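Local atomic coordinates of diaminopimelate decarboxylase (Helicobacter pylori, PDB entry 2QGH), a protein that catalyses the pyridoxal-5'-phosphate-dependent decarboxylation of meso-diaminopimelate to L-lysine, the last step of bacterial lysine biosynthesis. Residues 36-41 and 66-71; 314-319 and 324-329; 378-383 and 392-397. All coordinates share one frame; numbering follows the deposited sequence.

In the fold
Contact 1 joins the beta domain to the eight-stranded barrel, while contacts 2 and 3 lie within the beta domain and reach the bound lysine. Contacts 1 and 3 lie closest, their centres about 7 Å apart, because strands 35-39 and 393-397 are parallel neighbours in one sheet, with Tyr36 O and Leu395 N 2.8 Å apart. Their side chains also join: Glu394 of contact 3 is hydrogen-bonded to Tyr38 of contact 1. Contact 2 is about 16 Å from contact 1 and 12 Å from contact 3, centre to centre. It shares the lysine with contact 3, Arg318 holding the carboxylate and Tyr378 lying along the molecule toward pyridoxal phosphate, while Lys66 of contact 1 belongs to both ligand pockets.

Contact 1. Residues 36-41 and 66-71; sequences YLYDFD and KANSNL
Tyr38 and Asn68 reach for each other from opposite directions and meet through one polar pair. Asn68 ND2 lies 3.0 Å from Tyr38 OH in a weak, bent hydrogen bond and 3.3 Å from Tyr38 CE2, approaching the ring obliquely with the amide turned 79° to the ring plane. Asn68 extends to this point because its CG stands anti to the backbone N (chi1 -162°). Both ends of the amide are engaged: the stronger partner of ND2 is Gly376 O, and OD1 accepts from Asn70 N at 3.1 Å, nearly straight and in the carbonyl plane. That last bond closes an Asx turn, which leads through the N-cap residue Asn70 into helix 71-79. The turn follows the first strand, 59-64, of the alpha/beta barrel, whereas Tyr38 sits on strand 35-39 of the beta domain, so the pair joins the two domains. The stronger partner of Tyr38 OH is Glu394 OE2, part of a buried carboxylate that probably polarises the hydroxyl. Around this close pair the packing between the segments is sparse. The backbones stay well apart, with 10.7 Å between Tyr38 CA and Asn70 CA. Phe40 CZ comes no nearer than 5.0 Å, to Asn70 OD1, its ring resting instead on helix 71-79. At the far end Asp41 is exposed to solvent, its N weakly capped by Asp39 OD1 at 3.3 Å.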
loop_
_atom_site.group_PDB
_atom_site.type_symbol
_atom_site.label_atom_id
_atom_site.label_comp_id
_atom_site.label_asym_id
_atom_site.label_seq_id
_atom_site.Cartn_x
_atom_site.Cartn_y
_atom_site.Cartn_z
ATOM N N TYR A 36 -1.206 -2.737 16.486
ATOM C CA TYR A 36 -1.434 -4.136 16.203
ATOM C C TYR A 36 -1.163 -4.916 17.490
ATOM O O TYR A 36 -0.191 -4.640 18.193
ATOM C CB TYR A 36 -0.493 -4.605 15.093
ATOM C CG TYR A 36 -0.962 -4.252 13.695
ATOM C CD1 TYR A 36 -1.971 -4.985 13.078
ATOM C CD2 TYR A 36 -0.386 -3.199 12.985
ATOM C CE1 TYR A 36 -2.397 -4.690 11.790
ATOM C CE2 TYR A 36 -0.809 -2.891 11.689
ATOM C CZ TYR A 36 -1.811 -3.646 11.100
ATOM O OH TYR A 36 -2.216 -3.379 9.815
ATOM N N LEU A 37 -2.033 -5.871 17.805
ATOM C CA LEU A 37 -1.870 -6.711 18.994
ATOM C C LEU A 37 -1.909 -8.179 18.567
ATOM O O LEU A 37 -2.866 -8.620 17.917
ATOM C CB LEU A 37 -2.989 -6.442 20.008
ATOM C CG LEU A 37 -2.917 -7.189 21.346
ATOM C CD1 LEU A 37 -1.653 -6.801 22.097
ATOM C CD2 LEU A 37 -4.153 -6.858 22.174
ATOM N N TYR A 38 -0.875 -8.932 18.936
ATOM C CA TYR A 38 -0.790 -10.342 18.561
ATOM C C TYR A 38 -0.834 -11.325 19.722
ATOM O O TYR A 38 -0.045 -11.218 20.664
ATOM C CB TYR A 38 0.501 -10.614 17.781
ATOM C CG TYR A 38 0.667 -9.789 16.527
ATOM C CD1 TYR A 38 1.189 -8.496 16.578
ATOM C CD2 TYR A 38 0.277 -10.297 15.288
ATOM C CE1 TYR A 38 1.316 -7.732 15.420
ATOM C CE2 TYR A 38 0.394 -9.544 14.136
ATOM C CZ TYR A 38 0.913 -8.263 14.203
ATOM O OH TYR A 38 1.008 -7.525 13.047
ATOM N N ASP A 39 -1.756 -12.282 19.643
ATOM C CA ASP A 39 -1.867 -13.332 20.657
ATOM C C ASP A 39 -0.913 -14.395 20.130
ATOM O O ASP A 39 -1.259 -15.151 19.228
ATOM C CB ASP A 39 -3.279 -13.914 20.705
ATOM C CG ASP A 39 -3.471 -14.875 21.871
ATOM O OD1 ASP A 39 -2.494 -15.548 22.274
ATOM O OD2 ASP A 39 -4.607 -14.967 22.380
ATOM N N PHE A 40 0.289 -14.440 20.684
ATOM C CA PHE A 40 1.293 -15.380 20.225
ATOM C C PHE A 40 0.935 -16.866 20.340
ATOM O O PHE A 40 1.379 -17.675 19.513
ATOM C CB PHE A 40 2.621 -15.067 20.922
ATOM C CG PHE A 40 3.497 -14.090 20.157
ATOM C CD1 PHE A 40 2.944 -13.194 19.245
ATOM C CD2 PHE A 40 4.874 -14.052 20.368
ATOM C CE1 PHE A 40 3.745 -12.276 18.558
ATOM C CE2 PHE A 40 5.684 -13.132 19.682
ATOM C CZ PHE A 40 5.110 -12.246 18.779
ATOM N N ASP A 41 0.131 -17.231 21.339
ATOM C CA ASP A 41 -0.269 -18.627 21.509
ATOM C C ASP A 41 -0.942 -19.156 20.257
ATOM O O ASP A 41 -0.717 -20.301 19.849
ATOM C CB ASP A 41 -1.244 -18.794 22.680
ATOM C CG ASP A 41 -0.553 -18.767 24.026
ATOM O OD1 ASP A 41 0.647 -19.113 24.092
ATOM O OD2 ASP A 41 -1.222 -18.417 25.021
ATOM N N LYS A 66 6.063 -13.177 3.963
ATOM C CA LYS A 66 5.231 -12.141 3.370
ATOM C C LYS A 66 3.969 -11.904 4.203
ATOM O O LYS A 66 3.454 -10.792 4.244
ATOM C CB LYS A 66 4.845 -12.547 1.951
ATOM C CG LYS A 66 4.124 -13.887 1.875
ATOM C CD LYS A 66 3.892 -14.306 0.441
ATOM C CE LYS A 66 5.218 -14.523 -0.281
ATOM N NZ LYS A 66 6.014 -15.616 0.344
ATOM N N ALA A 67 3.465 -12.942 4.870
ATOM C CA ALA A 67 2.262 -12.785 5.694
ATOM C C ALA A 67 2.532 -11.802 6.830
ATOM O O ALA A 67 1.772 -10.857 7.048
ATOM C CB ALA A 67 1.822 -14.129 6.260
ATOM N N ASN A 68 3.627 -12.040 7.549
ATOM C CA ASN A 68 4.044 -11.194 8.659
ATOM C C ASN A 68 5.482 -11.571 8.990
ATOM O O ASN A 68 5.753 -12.702 9.380
ATOM C CB ASN A 68 3.156 -11.418 9.885
ATOM C CG ASN A 68 3.269 -10.287 10.890
ATOM O OD1 ASN A 68 4.364 -9.836 11.198
ATOM N ND2 ASN A 68 2.136 -9.827 11.402
ATOM N N SER A 69 6.393 -10.618 8.828
ATOM C CA SER A 69 7.816 -10.843 9.059
ATOM C C SER A 69 8.368 -10.243 10.343
ATOM O O SER A 69 9.591 -10.145 10.493
ATOM C CB SER A 69 8.627 -10.279 7.891
ATOM O OG SER A 69 8.288 -10.923 6.685
ATOM N N ASN A 70 7.495 -9.835 11.262
ATOM C CA ASN A 70 7.979 -9.251 12.505
ATOM C C ASN A 70 9.012 -10.181 13.172
ATOM O O ASN A 70 8.786 -11.385 13.344
ATOM C CB ASN A 70 6.806 -8.939 13.442
ATOM C CG ASN A 70 7.260 -8.400 14.791
ATOM O OD1 ASN A 70 7.601 -9.167 15.696
ATOM N ND2 ASN A 70 7.276 -7.079 14.927
ATOM N N LEU A 71 10.163 -9.600 13.503
ATOM C CA LEU A 71 11.271 -10.311 14.126
ATOM C C LEU A 71 10.883 -11.189 15.307
ATOM O O LEU A 71 11.371 -12.304 15.438
ATOM C CB LEU A 71 12.333 -9.306 14.571
ATOM C CG LEU A 71 13.551 -9.099 13.670
ATOM C CD1 LEU A 71 13.149 -9.155 12.212
ATOM C CD2 LEU A 71 14.196 -7.771 14.011
#

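Contact 2. Residues 314-319 and 324-329; sequences NDFLRP and AKHAIR. With LYS (lysine), chain C.
Arg318 and His326 meet beside the carboxylate end of the lysine pocket, where helix 318-322 and the loop leading to strand 328-330 fold back on each other. Arg318 NH1 donates to His326 NE2 at 3.1 Å; the histidine nitrogen lies near the guanidinium plane, while NH1 is tilted 23° from the imidazole plane. The arginine chain, bent at chi2 and chi3, turns NE and NH2 toward the ligand carboxylate: Arg318 NE donates to O of the bound lysine at 2.8 Å, and Arg318 NH2 more weakly to its OXT at 2.7 Å. Ala324 CB covers one guanidinium face, 3.4 Å from Arg318 NH1. The imidazole is itself held by Phe316, whose CG stands anti to the backbone N (chi1 -176°) and carries the ring to one face of the imidazole. Phe316 CZ points into the centre of that His326 face in a T-shaped stack, with planes at 88° and centroids 4.6 Å apart. At the turn, Pro319 CA makes a CH...O contact of 3.4 Å with Ala324 O. Arg282 and Tyr322 of the same chain, and Glu350 of the second subunit, also hydrogen-bond the ligand. With NE2 accepting from arginine and ND1 bonded to the carbonyl oxygen of Glu373, His326 is probably neutral with its proton on ND1, and so probably helps, from the second shell, to position Arg318.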
loop_
_atom_site.group_PDB
_atom_site.type_symbol
_atom_site.label_atom_id
_atom_site.label_comp_id
_atom_site.label_asym_id
_atom_site.label_seq_id
_atom_site.Cartn_x
_atom_site.Cartn_y
_atom_site.Cartn_z
ATOM N N ASN A 314 -3.720 3.081 5.101
ATOM C CA ASN A 314 -2.264 2.987 5.070
ATOM C C ASN A 314 -1.809 1.910 6.057
ATOM O O ASN A 314 -0.801 1.244 5.830
ATOM C CB ASN A 314 -1.601 4.325 5.431
ATOM C CG ASN A 314 -1.747 4.673 6.894
ATOM O OD1 ASN A 314 -2.838 4.989 7.360
ATOM N ND2 ASN A 314 -0.648 4.612 7.631
ATOM N N ASP A 315 -2.557 1.735 7.141
ATOM C CA ASP A 315 -2.221 0.733 8.157
ATOM C C ASP A 315 -2.736 -0.649 7.778
ATOM O O ASP A 315 -2.113 -1.662 8.081
ATOM C CB ASP A 315 -2.841 1.082 9.514
ATOM C CG ASP A 315 -2.521 2.485 9.973
ATOM O OD1 ASP A 315 -1.326 2.821 10.112
ATOM O OD2 ASP A 315 -3.483 3.246 10.210
ATOM N N PHE A 316 -3.891 -0.684 7.129
ATOM C CA PHE A 316 -4.506 -1.949 6.750
ATOM C C PHE A 316 -5.071 -1.797 5.354
ATOM O O PHE A 316 -6.122 -1.189 5.154
ATOM C CB PHE A 316 -5.610 -2.297 7.755
ATOM C CG PHE A 316 -6.246 -3.629 7.523
ATOM C CD1 PHE A 316 -5.467 -4.785 7.446
ATOM C CD2 PHE A 316 -7.627 -3.735 7.375
ATOM C CE1 PHE A 316 -6.056 -6.030 7.222
ATOM C CE2 PHE A 316 -8.229 -4.978 7.150
ATOM C CZ PHE A 316 -7.442 -6.127 7.073
ATOM N N LEU A 317 -4.361 -2.383 4.397
ATOM C CA LEU A 317 -4.693 -2.301 2.981
ATOM C C LEU A 317 -5.681 -3.315 2.395
ATOM O O LEU A 317 -6.249 -3.075 1.323
ATOM C CB LEU A 317 -3.380 -2.371 2.195
ATOM C CG LEU A 317 -3.336 -1.944 0.727
ATOM C CD1 LEU A 317 -3.745 -0.467 0.613
ATOM C CD2 LEU A 317 -1.932 -2.163 0.178
ATOM N N ARG A 318 -5.907 -4.430 3.086
ATOM C CA ARG A 318 -6.771 -5.480 2.547
ATOM C C ARG A 318 -8.155 -5.087 2.012
ATOM O O ARG A 318 -8.516 -5.458 0.891
ATOM C CB ARG A 318 -6.905 -6.633 3.559
ATOM C CG ARG A 318 -5.580 -7.304 3.924
ATOM C CD ARG A 318 -5.737 -8.806 4.180
ATOM N NE ARG A 318 -5.956 -9.534 2.934
ATOM C CZ ARG A 318 -7.016 -10.296 2.676
ATOM N NH1 ARG A 318 -7.974 -10.446 3.578
ATOM N NH2 ARG A 318 -7.123 -10.902 1.503
ATOM N N PRO A 319 -8.948 -4.332 2.791
ATOM C CA PRO A 319 -10.279 -3.944 2.311
ATOM C C PRO A 319 -10.285 -3.260 0.948
ATOM O O PRO A 319 -11.048 -3.637 0.059
ATOM C CB PRO A 319 -10.792 -3.025 3.418
ATOM C CG PRO A 319 -10.119 -3.561 4.628
ATOM C CD PRO A 319 -8.709 -3.792 4.139
ATOM N N ALA A 324 -11.707 -6.989 0.823
ATOM C CA ALA A 324 -11.800 -7.942 1.923
ATOM C C ALA A 324 -12.597 -7.388 3.099
ATOM O O ALA A 324 -12.546 -6.196 3.408
ATOM C CB ALA A 324 -10.412 -8.340 2.383
ATOM N N LYS A 325 -13.339 -8.267 3.756
ATOM C CA LYS A 325 -14.136 -7.874 4.900
ATOM C C LYS A 325 -13.663 -8.607 6.141
ATOM O O LYS A 325 -13.799 -9.830 6.239
ATOM C CB LYS A 325 -15.610 -8.193 4.654
ATOM C CG LYS A 325 -16.177 -7.522 3.418
ATOM C CD LYS A 325 -17.588 -7.987 3.126
ATOM C CE LYS A 325 -18.092 -7.391 1.821
ATOM N NZ LYS A 325 -19.444 -7.901 1.458
ATOM N N HIS A 326 -13.080 -7.863 7.074
ATOM C CA HIS A 326 -12.630 -8.433 8.334
ATOM C C HIS A 326 -13.644 -8.018 9.400
ATOM O O HIS A 326 -14.173 -6.909 9.366
ATOM C CB HIS A 326 -11.237 -7.911 8.695
ATOM C CG HIS A 326 -10.150 -8.422 7.800
ATOM N ND1 HIS A 326 -9.059 -9.115 8.278
ATOM C CD2 HIS A 326 -9.981 -8.331 6.460
ATOM C CE1 HIS A 326 -8.261 -9.428 7.272
ATOM N NE2 HIS A 326 -8.798 -8.964 6.157
ATOM N N ALA A 327 -13.926 -8.908 10.342
ATOM C CA ALA A 327 -14.894 -8.595 11.382
ATOM C C ALA A 327 -14.427 -7.448 12.275
ATOM O O ALA A 327 -13.227 -7.239 12.472
ATOM C CB ALA A 327 -15.179 -9.834 12.222
ATOM N N ILE A 328 -15.395 -6.699 12.796
ATOM C CA ILE A 328 -15.132 -5.573 13.686
ATOM C C ILE A 328 -15.843 -5.851 15.011
ATOM O O ILE A 328 -17.059 -6.034 15.054
ATOM C CB ILE A 328 -15.648 -4.240 13.081
ATOM C CG1 ILE A 328 -14.799 -3.867 11.863
ATOM C CG2 ILE A 328 -15.612 -3.133 14.133
ATOM C CD1 ILE A 328 -15.276 -2.641 11.121
ATOM N N ARG A 329 -15.071 -5.892 16.087
ATOM C CA ARG A 329 -15.612 -6.169 17.407
ATOM C C ARG A 329 -15.375 -4.997 18.363
ATOM O O ARG A 329 -14.273 -4.452 18.428
ATOM C CB ARG A 329 -14.951 -7.437 17.959
ATOM C CG ARG A 329 -15.365 -7.822 19.361
ATOM C CD ARG A 329 -14.390 -8.827 19.924
ATOM N NE ARG A 329 -13.029 -8.328 19.799
ATOM C CZ ARG A 329 -11.945 -8.990 20.182
ATOM N NH1 ARG A 329 -12.058 -10.197 20.724
ATOM N NH2 ARG A 329 -10.747 -8.446 20.029
HETATM N N LYS C . -1.422 -9.946 0.005
HETATM C CA LYS C . -2.545 -10.899 -0.257
HETATM C C LYS C . -3.660 -10.704 0.770
HETATM O O LYS C . -3.606 -9.681 1.482
HETATM C CB LYS C . -2.022 -12.347 -0.214
HETATM C CG LYS C . -1.038 -12.662 -1.331
HETATM C CD LYS C . -0.261 -13.941 -1.084
HETATM C CE LYS C . 0.690 -14.205 -2.250
HETATM N NZ LYS C . 1.639 -15.351 -2.043
HETATM O OXT LYS C . -4.567 -11.561 0.855
#

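Contact 3. Residues 378-383 and 392-397; sequences YGSSMA and LLELAL. With LYS (lysine), chain C; PLP (pyridoxal-5'-phosphate), chain B.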
loop_
_atom_site.group_PDB
_atom_site.type_symbol
_atom_site.label_atom_id
_atom_site.label_comp_id
_atom_site.label_asym_id
_atom_site.label_seq_id
_atom_site.Cartn_x
_atom_site.Cartn_y
_atom_site.Cartn_z
ATOM N N TYR A 378 -0.773 -10.169 6.151
ATOM C CA TYR A 378 -0.878 -9.148 5.121
ATOM C C TYR A 378 -1.538 -7.908 5.679
ATOM O O TYR A 378 -2.242 -7.183 4.978
ATOM C CB TYR A 378 -1.658 -9.697 3.925
ATOM C CG TYR A 378 -1.059 -10.990 3.415
ATOM C CD1 TYR A 378 0.208 -11.007 2.829
ATOM C CD2 TYR A 378 -1.725 -12.206 3.579
ATOM C CE1 TYR A 378 0.803 -12.208 2.424
ATOM C CE2 TYR A 378 -1.143 -13.413 3.175
ATOM C CZ TYR A 378 0.121 -13.408 2.601
ATOM O OH TYR A 378 0.712 -14.591 2.216
ATOM N N GLY A 379 -1.302 -7.678 6.964
ATOM C CA GLY A 379 -1.832 -6.501 7.623
ATOM C C GLY A 379 -0.727 -5.465 7.627
ATOM O O GLY A 379 -0.569 -4.712 6.669
ATOM N N SER A 380 0.073 -5.442 8.682
ATOM C CA SER A 380 1.154 -4.472 8.758
ATOM C C SER A 380 2.268 -4.683 7.724
ATOM O O SER A 380 3.075 -3.790 7.500
ATOM C CB SER A 380 1.758 -4.474 10.159
ATOM O OG SER A 380 2.733 -5.484 10.272
ATOM N N SER A 381 2.325 -5.850 7.090
ATOM C CA SER A 381 3.374 -6.096 6.099
ATOM C C SER A 381 3.136 -5.352 4.783
ATOM O O SER A 381 4.049 -5.210 3.978
ATOM C CB SER A 381 3.527 -7.594 5.829
ATOM O OG SER A 381 2.396 -8.111 5.161
ATOM N N MET A 382 1.914 -4.876 4.562
ATOM C CA MET A 382 1.593 -4.118 3.346
ATOM C C MET A 382 1.307 -2.661 3.707
ATOM O O MET A 382 0.928 -1.861 2.840
ATOM C CB MET A 382 0.354 -4.683 2.646
ATOM C CG MET A 382 0.454 -6.132 2.208
ATOM S SD MET A 382 -0.998 -6.588 1.216
ATOM C CE MET A 382 -0.400 -6.161 -0.429
ATOM N N ALA A 383 1.482 -2.334 4.988
ATOM C CA ALA A 383 1.228 -0.990 5.495
ATOM C C ALA A 383 2.212 0.041 4.944
ATOM O O ALA A 383 3.370 -0.275 4.685
ATOM C CB ALA A 383 1.269 -0.991 7.030
ATOM N N LEU A 392 2.466 1.920 12.662
ATOM C CA LEU A 392 1.987 1.614 14.001
ATOM C C LEU A 392 2.891 0.812 14.945
ATOM O O LEU A 392 3.869 0.164 14.540
ATOM C CB LEU A 392 0.640 0.896 13.889
ATOM C CG LEU A 392 -0.363 1.543 12.937
ATOM C CD1 LEU A 392 -1.660 0.733 12.908
ATOM C CD2 LEU A 392 -0.613 2.978 13.381
ATOM N N LEU A 393 2.517 0.877 16.218
ATOM C CA LEU A 393 3.158 0.171 17.321
ATOM C C LEU A 393 2.610 -1.257 17.264
ATOM O O LEU A 393 1.414 -1.463 17.066
ATOM C CB LEU A 393 2.738 0.822 18.646
ATOM C CG LEU A 393 2.848 0.035 19.961
ATOM C CD1 LEU A 393 4.275 0.091 20.479
ATOM C CD2 LEU A 393 1.889 0.628 21.004
ATOM N N GLU A 394 3.476 -2.242 17.430
ATOM C CA GLU A 394 3.026 -3.619 17.404
ATOM C C GLU A 394 3.330 -4.262 18.746
ATOM O O GLU A 394 4.470 -4.254 19.197
ATOM C CB GLU A 394 3.701 -4.386 16.258
ATOM C CG GLU A 394 3.089 -4.094 14.895
ATOM C CD GLU A 394 3.630 -4.993 13.788
ATOM O OE1 GLU A 394 4.817 -4.861 13.422
ATOM O OE2 GLU A 394 2.866 -5.838 13.282
ATOM N N LEU A 395 2.290 -4.806 19.377
ATOM C CA LEU A 395 2.410 -5.444 20.685
ATOM C C LEU A 395 2.117 -6.935 20.632
ATOM O O LEU A 395 1.316 -7.390 19.817
ATOM C CB LEU A 395 1.437 -4.790 21.672
ATOM C CG LEU A 395 1.691 -3.319 21.998
ATOM C CD1 LEU A 395 0.494 -2.728 22.734
ATOM C CD2 LEU A 395 2.959 -3.215 22.829
ATOM N N ALA A 396 2.755 -7.691 21.517
ATOM C CA ALA A 396 2.537 -9.130 21.566
ATOM C C ALA A 396 2.123 -9.570 22.961
ATOM O O ALA A 396 2.498 -8.956 23.957
ATOM C CB ALA A 396 3.803 -9.878 21.141
ATOM N N LEU A 397 1.334 -10.634 23.019
ATOM C CA LEU A 397 0.875 -11.185 24.286
ATOM C C LEU A 397 1.487 -12.578 24.396
ATOM O O LEU A 397 1.316 -13.398 23.493
ATOM C CB LEU A 397 -0.652 -11.289 24.285
ATOM C CG LEU A 397 -1.433 -11.384 25.602
ATOM C CD1 LEU A 397 -2.893 -11.649 25.269
ATOM C CD2 LEU A 397 -0.895 -12.485 26.482
HETATM N N LYS C . -1.422 -9.946 0.005
HETATM C CA LYS C . -2.545 -10.899 -0.257
HETATM C C LYS C . -3.660 -10.704 0.770
HETATM O O LYS C . -3.606 -9.681 1.482
HETATM C CB LYS C . -2.022 -12.347 -0.214
HETATM C CG LYS C . -1.038 -12.662 -1.331
HETATM C CD LYS C . -0.261 -13.941 -1.084
HETATM C CE LYS C . 0.690 -14.205 -2.250
HETATM N NZ LYS C . 1.639 -15.351 -2.043
HETATM O OXT LYS C . -4.567 -11.561 0.855
HETATM N N1 PLP B . 4.165 -19.707 -0.922
HETATM C C2 PLP B . 4.219 -18.912 -2.086
HETATM C C2A PLP B . 5.177 -19.224 -3.167
HETATM C C3 PLP B . 3.328 -17.769 -2.174
HETATM O O3 PLP B . 3.348 -16.945 -3.283
HETATM C C4 PLP B . 2.439 -17.480 -1.139
HETATM C C4A PLP B . 1.405 -16.460 -1.461
HETATM C C5 PLP B . 2.403 -18.268 0.021
HETATM C C6 PLP B . 3.268 -19.425 0.117
HETATM C C5A PLP B . 1.705 -17.945 1.271
HETATM O O4P PLP B . 0.348 -18.300 1.141
HETATM P P PLP B . -0.613 -18.070 2.222
HETATM O O1P PLP B . -0.450 -16.816 3.136
HETATM O O2P PLP B . -0.500 -19.400 3.091
HETATM O O3P PLP B . -2.017 -17.939 1.518
#
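Ser380 and Glu394 touch across backbones that stay apart: the loop 378-383 curls beside strand 393-397, its nearest CA pair, Ser380 and Leu392, being 8.1 Å apart, and the curl is secured by Met382 N bonding to Gly379 O. Ser380 OG donates to Glu394 OE2 at 3.0 Å, arriving from above the carboxylate plane, about 50° out of it. Glu394 reaches across with its chain extended beyond CG, and Ser380 CB also approaches OE2, at 3.6 Å. With OE2, which also serves Tyr38, and OE1 in a salt bridge with Arg406, this buried carboxylate is held at both oxygens, and the cation probably helps keep it ionised. Strand 393-397 belongs to the beta-domain sheet; the loop comes just before it in the chain and lies between it and the active site at the mouth of the barrel, as in fold-type III pyridoxal-phosphate enzymes. At its start Tyr378 takes a left-handed backbone conformation (phi 54°) and lays its ring along the bound lysine, whose CB stands 3.5 Å above the ring centre. O1P of the cofactor lies at the ring edge, near its plane, and accepts from Tyr378 OH at 2.7 Å. Met382 SD lies 3.6 Å from N of the ligand. The ligand's NZ is only 1.3 Å from C4A of the cofactor, consistent with an imine, the external aldimine. Tyr386 of the second subunit packs on Tyr378, Ser381 and Met382.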